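Long-range contacts in foldase protein PrsA 2 (Bacillus anthracis, PDB 6VJ4), which catalyses the cis-trans isomerisation of peptidyl-prolyl bonds and helps secreted proteins, the protective antigen among them, to fold outside the cell: residues A[112-117]-A[154-159]; A[125-130]-A[178-183]. All coordinates share one frame; numbering follows the deposited sequence.

Interaction 1 of 2, residues A[112-117]-A[154-159]; sequences ASHILV and GDLGYF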
loop_
_atom_site.group_PDB
_atom_site.type_symbol
_atom_site.label_atom_id
_atom_site.label_comp_id
_atom_site.label_asym_id
_atom_site.label_seq_id
_atom_site.Cartn_x
_atom_site.Cartn_y
_atom_site.Cartn_z
ATOM N N ALA A 112 33.995 -2.805 29.743
ATOM C CA ALA A 112 33.703 -1.516 30.387
ATOM C C ALA A 112 32.780 -1.733 31.574
ATOM O O ALA A 112 32.070 -2.764 31.647
ATOM C CB ALA A 112 33.027 -0.573 29.417
ATOM N N SER A 113 32.794 -0.751 32.444
ATOM C CA SER A 113 31.785 -0.687 33.529
ATOM C C SER A 113 30.937 0.550 33.284
ATOM O O SER A 113 31.412 1.498 32.632
ATOM C CB SER A 113 32.394 -0.633 34.906
ATOM O OG SER A 113 33.180 -1.792 35.139
ATOM N N HIS A 114 29.724 0.584 33.831
ATOM C CA HIS A 114 28.949 1.832 33.689
ATOM C C HIS A 114 27.998 1.979 34.873
ATOM O O HIS A 114 27.730 0.967 35.601
ATOM C CB HIS A 114 28.160 1.921 32.376
ATOM C CG HIS A 114 26.912 1.111 32.297
ATOM N ND1 HIS A 114 25.762 1.601 31.683
ATOM C CD2 HIS A 114 26.604 -0.139 32.725
ATOM C CE1 HIS A 114 24.810 0.672 31.736
ATOM N NE2 HIS A 114 25.287 -0.399 32.395
ATOM N N ILE A 115 27.590 3.220 35.061
ATOM C CA ILE A 115 26.509 3.588 36.007
ATOM C C ILE A 115 25.430 4.257 35.165
ATOM O O ILE A 115 25.772 5.226 34.461
ATOM C CB ILE A 115 27.055 4.511 37.095
ATOM C CG1 ILE A 115 28.179 3.802 37.855
ATOM C CG2 ILE A 115 25.930 5.011 37.991
ATOM C CD1 ILE A 115 28.931 4.675 38.777
ATOM N N LEU A 116 24.212 3.725 35.224
ATOM C CA LEU A 116 23.065 4.280 34.472
ATOM C C LEU A 116 22.117 5.019 35.419
ATOM O O LEU A 116 21.688 4.426 36.424
ATOM C CB LEU A 116 22.335 3.141 33.767
ATOM C CG LEU A 116 21.047 3.540 33.057
ATOM C CD1 LEU A 116 21.324 4.570 31.974
ATOM C CD2 LEU A 116 20.387 2.302 32.458
ATOM N N VAL A 117 21.838 6.279 35.113
ATOM C CA VAL A 117 20.880 7.089 35.921
ATOM C C VAL A 117 19.914 7.800 34.968
ATOM O O VAL A 117 20.211 7.948 33.798
ATOM C CB VAL A 117 21.559 8.065 36.900
ATOM C CG1 VAL A 117 22.346 7.331 37.980
ATOM C CG2 VAL A 117 22.417 9.111 36.210
ATOM N N GLY A 154 28.883 -2.521 38.173
ATOM C CA GLY A 154 28.746 -1.862 36.859
ATOM C C GLY A 154 29.493 -2.578 35.749
ATOM O O GLY A 154 29.315 -2.160 34.595
ATOM N N ASP A 155 30.202 -3.674 36.057
ATOM C CA ASP A 155 30.987 -4.396 35.019
ATOM C C ASP A 155 30.056 -5.058 33.991
ATOM O O ASP A 155 29.146 -5.809 34.388
ATOM C CB ASP A 155 31.899 -5.440 35.668
ATOM C CG ASP A 155 32.696 -6.275 34.676
ATOM O OD1 ASP A 155 33.067 -5.747 33.601
ATOM O OD2 ASP A 155 32.916 -7.470 34.985
ATOM N N LEU A 156 30.291 -4.785 32.702
ATOM C CA LEU A 156 29.497 -5.337 31.575
ATOM C C LEU A 156 30.240 -6.526 30.978
ATOM O O LEU A 156 29.641 -7.223 30.147
ATOM C CB LEU A 156 29.348 -4.258 30.500
ATOM C CG LEU A 156 28.464 -3.079 30.891
ATOM C CD1 LEU A 156 28.692 -1.897 29.964
ATOM C CD2 LEU A 156 27.004 -3.486 30.889
ATOM N N GLY A 157 31.489 -6.728 31.405
ATOM C CA GLY A 157 32.353 -7.762 30.802
ATOM C C GLY A 157 32.774 -7.343 29.402
ATOM O O GLY A 157 32.500 -6.200 29.020
ATOM N N TYR A 158 33.447 -8.236 28.685
ATOM C CA TYR A 158 33.854 -7.943 27.290
ATOM C C TYR A 158 32.656 -8.056 26.348
ATOM O O TYR A 158 31.850 -9.017 26.477
ATOM C CB TYR A 158 34.971 -8.887 26.849
ATOM C CG TYR A 158 36.329 -8.436 27.313
ATOM C CD1 TYR A 158 37.022 -7.475 26.597
ATOM C CD2 TYR A 158 36.901 -8.930 28.475
ATOM C CE1 TYR A 158 38.253 -7.005 27.022
ATOM C CE2 TYR A 158 38.145 -8.489 28.899
ATOM C CZ TYR A 158 38.823 -7.530 28.162
ATOM O OH TYR A 158 40.001 -7.023 28.606
ATOM N N PHE A 159 32.570 -7.123 25.406
ATOM C CA PHE A 159 31.499 -7.138 24.382
ATOM C C PHE A 159 32.067 -6.625 23.066
ATOM O O PHE A 159 33.067 -5.893 23.049
ATOM C CB PHE A 159 30.292 -6.319 24.837
ATOM C CG PHE A 159 30.611 -4.895 25.200
ATOM C CD1 PHE A 159 30.979 -4.564 26.499
ATOM C CD2 PHE A 159 30.549 -3.890 24.256
ATOM C CE1 PHE A 159 31.286 -3.257 26.833
ATOM C CE2 PHE A 159 30.855 -2.576 24.592
ATOM C CZ PHE A 159 31.225 -2.266 25.882
HETATM O O HOH W 1 34.686 -3.446 33.837
#

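Interaction 2 of 2, residues A[125-130]-A[178-183]; sequences EIKKKL and GQISDP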
loop_
_atom_site.group_PDB
_atom_site.type_symbol
_atom_site.label_atom_id
_atom_site.label_comp_id
_atom_site.label_asym_id
_atom_site.label_seq_id
_atom_site.Cartn_x
_atom_site.Cartn_y
_atom_site.Cartn_z
ATOM N N GLU A 125 26.626 14.682 39.092
ATOM C CA GLU A 125 27.058 14.605 40.512
ATOM C C GLU A 125 27.811 13.283 40.715
ATOM O O GLU A 125 28.804 13.295 41.465
ATOM C CB GLU A 125 25.872 14.855 41.439
ATOM C CG GLU A 125 25.397 16.303 41.418
ATOM C CD GLU A 125 26.450 17.329 41.819
ATOM O OE1 GLU A 125 26.560 18.365 41.139
ATOM O OE2 GLU A 125 27.151 17.098 42.819
ATOM N N ILE A 126 27.415 12.215 40.016
ATOM C CA ILE A 126 28.174 10.933 40.126
ATOM C C ILE A 126 29.582 11.144 39.579
ATOM O O ILE A 126 30.529 10.689 40.224
ATOM C CB ILE A 126 27.420 9.777 39.444
ATOM C CG1 ILE A 126 26.275 9.329 40.356
ATOM C CG2 ILE A 126 28.347 8.618 39.110
ATOM C CD1 ILE A 126 25.334 8.362 39.742
ATOM N N LYS A 127 29.702 11.815 38.425
ATOM C CA LYS A 127 31.034 12.073 37.819
ATOM C C LYS A 127 31.911 12.864 38.809
ATOM O O LYS A 127 33.089 12.508 38.981
ATOM C CB LYS A 127 30.862 12.852 36.505
ATOM C CG LYS A 127 32.151 13.177 35.766
ATOM C CD LYS A 127 32.995 11.957 35.464
ATOM C CE LYS A 127 34.044 12.175 34.389
ATOM N NZ LYS A 127 34.978 13.265 34.732
ATOM N N LYS A 128 31.344 13.886 39.428
ATOM C CA LYS A 128 32.087 14.721 40.414
ATOM C C LYS A 128 32.656 13.843 41.542
ATOM O O LYS A 128 33.855 14.014 41.875
ATOM C CB LYS A 128 31.177 15.828 40.948
ATOM C CG LYS A 128 31.006 17.021 40.018
ATOM C CD LYS A 128 30.202 18.139 40.640
ATOM C CE LYS A 128 30.078 19.357 39.748
ATOM N NZ LYS A 128 29.381 19.038 38.479
ATOM N N LYS A 129 31.876 12.874 42.023
ATOM C CA LYS A 129 32.312 11.983 43.137
ATOM C C LYS A 129 33.432 11.062 42.652
ATOM O O LYS A 129 34.457 10.925 43.353
ATOM C CB LYS A 129 31.126 11.185 43.680
ATOM C CG LYS A 129 30.158 11.960 44.566
ATOM C CD LYS A 129 28.947 11.152 44.933
ATOM C CE LYS A 129 27.938 11.912 45.768
ATOM N NZ LYS A 129 26.728 11.087 45.993
ATOM N N LEU A 130 33.257 10.450 41.485
ATOM C CA LEU A 130 34.315 9.563 40.946
ATOM C C LEU A 130 35.619 10.353 40.723
ATOM O O LEU A 130 36.689 9.779 40.942
ATOM C CB LEU A 130 33.829 8.957 39.636
ATOM C CG LEU A 130 32.624 8.035 39.769
ATOM C CD1 LEU A 130 32.008 7.745 38.406
ATOM C CD2 LEU A 130 33.011 6.758 40.478
ATOM N N GLY A 178 40.922 2.927 31.850
ATOM C CA GLY A 178 40.835 3.571 33.173
ATOM C C GLY A 178 40.129 4.908 33.142
ATOM O O GLY A 178 39.847 5.450 34.242
ATOM N N GLN A 179 39.836 5.434 31.954
ATOM C CA GLN A 179 39.218 6.774 31.859
ATOM C C GLN A 179 37.707 6.671 32.086
ATOM O O GLN A 179 37.109 5.644 31.692
ATOM C CB GLN A 179 39.529 7.396 30.498
ATOM C CG GLN A 179 38.980 8.796 30.327
ATOM C CD GLN A 179 39.297 9.385 28.967
ATOM O OE1 GLN A 179 39.882 8.737 28.090
ATOM N NE2 GLN A 179 38.912 10.644 28.801
ATOM N N ILE A 180 37.162 7.683 32.747
ATOM C CA ILE A 180 35.703 7.762 33.026
ATOM C C ILE A 180 35.094 8.841 32.131
ATOM O O ILE A 180 35.654 9.962 32.048
ATOM C CB ILE A 180 35.486 8.002 34.521
ATOM C CG1 ILE A 180 36.131 6.884 35.354
ATOM C CG2 ILE A 180 34.000 8.144 34.832
ATOM C CD1 ILE A 180 36.177 7.169 36.843
ATOM N N SER A 181 33.967 8.527 31.515
ATOM C CA SER A 181 33.286 9.478 30.618
ATOM C C SER A 181 32.508 10.530 31.399
ATOM O O SER A 181 32.188 10.304 32.581
ATOM C CB SER A 181 32.319 8.777 29.731
ATOM O OG SER A 181 31.162 8.375 30.463
ATOM N N ASP A 182 32.221 11.630 30.707
ATOM C CA ASP A 182 31.176 12.563 31.192
ATOM C C ASP A 182 29.858 11.847 30.912
ATOM O O ASP A 182 29.853 10.768 30.296
ATOM C CB ASP A 182 31.316 13.913 30.492
ATOM C CG ASP A 182 32.375 14.758 31.161
ATOM O OD1 ASP A 182 32.353 14.831 32.418
ATOM O OD2 ASP A 182 33.218 15.282 30.448
ATOM N N PRO A 183 28.709 12.377 31.361
ATOM C CA PRO A 183 27.422 11.732 31.118
ATOM C C PRO A 183 27.164 11.554 29.626
ATOM O O PRO A 183 27.380 12.492 28.851
ATOM C CB PRO A 183 26.404 12.698 31.741
ATOM C CG PRO A 183 27.225 13.396 32.817
ATOM C CD PRO A 183 28.567 13.613 32.154
HETATM O O HOH W 2 37.156 12.383 33.090
#

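Interaction 1 of 2, residues A[112-117]-A[154-159]
S113 and D155 form an antiparallel non-hydrogen-bonded pair, their CA atoms 4.1 Å apart, where 112-117 runs against 155-159 at 157° between strand directions. Two backbone bonds flank this pair: L156 N donates to A112 O over 2.9 Å, and H114 N reaches G154 O over 2.9 Å. S113 CA adds a CA-H...O contact to G154 O.

The side chains of S113 and D155 share one face of the sheet, where a water gives one hydrogen to S113 OG (2.6 Å) and the other to D155 OD1 (2.8 Å). The same OD1 accepts from G157 N, closing an Asx turn at D155-G157. H114 and L156 take the other side. With chi1 at 76°, H114 CG lies between its backbone N and carbonyl carbon, and the imidazole crosses the L156 side chain at about a right angle, H114 CD2 lying 3.8 Å from L156 CD2. Farther along, F159 brings CE1 to within 4.1 Å of A112 CB.

Both ring nitrogens of H114 are engaged, ND1 with H191 ND1 and NE2 with D146 OD2, which fixes the ring's rotation. H114 and H191, on neighbouring strands 110-117 and 189-198, are consistent with the paired histidines at the centre of the active site in the parvulin-type PPIase fold.

Interaction 2 of 2, residues A[125-130]-A[178-183]
K127 lays its side chain across the backbone of 178-183, the irregular segment that precedes strand 184-186, while L130, one helical turn on, packs against I180. The two backbones stay well apart, K127 and D182 being the nearest pair at 6.6 Å between CA atoms, so side chains make the junction.

The tight part is built from carbon. I180 points toward the helix and spreads its two branches: CD1 meets L130 CB at 4.1 Å, and CG2 lies 4.0 Å from K127 CD. The I180 and L130 side chains cross at about a right angle. K127 leaves the helix with CG anti to its backbone N (chi1 -179°), then bends at chi2 and again at chi4, which carries the methylenes over the carbonyl of buried S181; K127 CE comes to 3.2 Å from S181 O. I192 of strand 189-198 touches both I180 and L130, and F136 and L139 of helix 136-143 also pack on L130, so L130 is buried among the domain's core residues, with I180 at their margin. Within the segment, S181 OG donates to D182 O over 2.7 Å and is also bonded to I193 N, tying this segment to strand 189-198.

The outer side is polar and looser. K127 NZ donates to a water at 2.9 Å, and that water in turn donates to I180 O at 3.0 Å. The ammonium's main carboxylate partner is D131, within the same helix, and the salt bridge from NZ to exposed D182 OD1 is long at 3.8 Å.

S181 O, buried here without a hydrogen-bond donor, is faced by carbon next to a charged nitrogen, which probably gives it some electrostatic compensation. The chemistry therefore implies direct attachment through carbon inside and a water-mediated, weakly ionic join outside.

The two contacts lie in one PPIC-type domain, their centres about 13 Å apart, and their segments alternate along the chain. Strand 110-117, which supplies interaction 1, leads directly into helix 120-131, which supplies interaction 2. The two interactions touch through I126: its CD1 packs 3.6 Å from V117 CG1 and 3.8 Å from I115 CG2, so the helix rests on the strand. Strand 189-198 is the other common element, carrying H191 beside H114 and, next in sequence, I192 at interaction 2. Interaction 1 thus includes the paired-histidine region that probably corresponds to the active site, as in other parvulins, whereas interaction 2 joins the helix to the loop before strand 184-186.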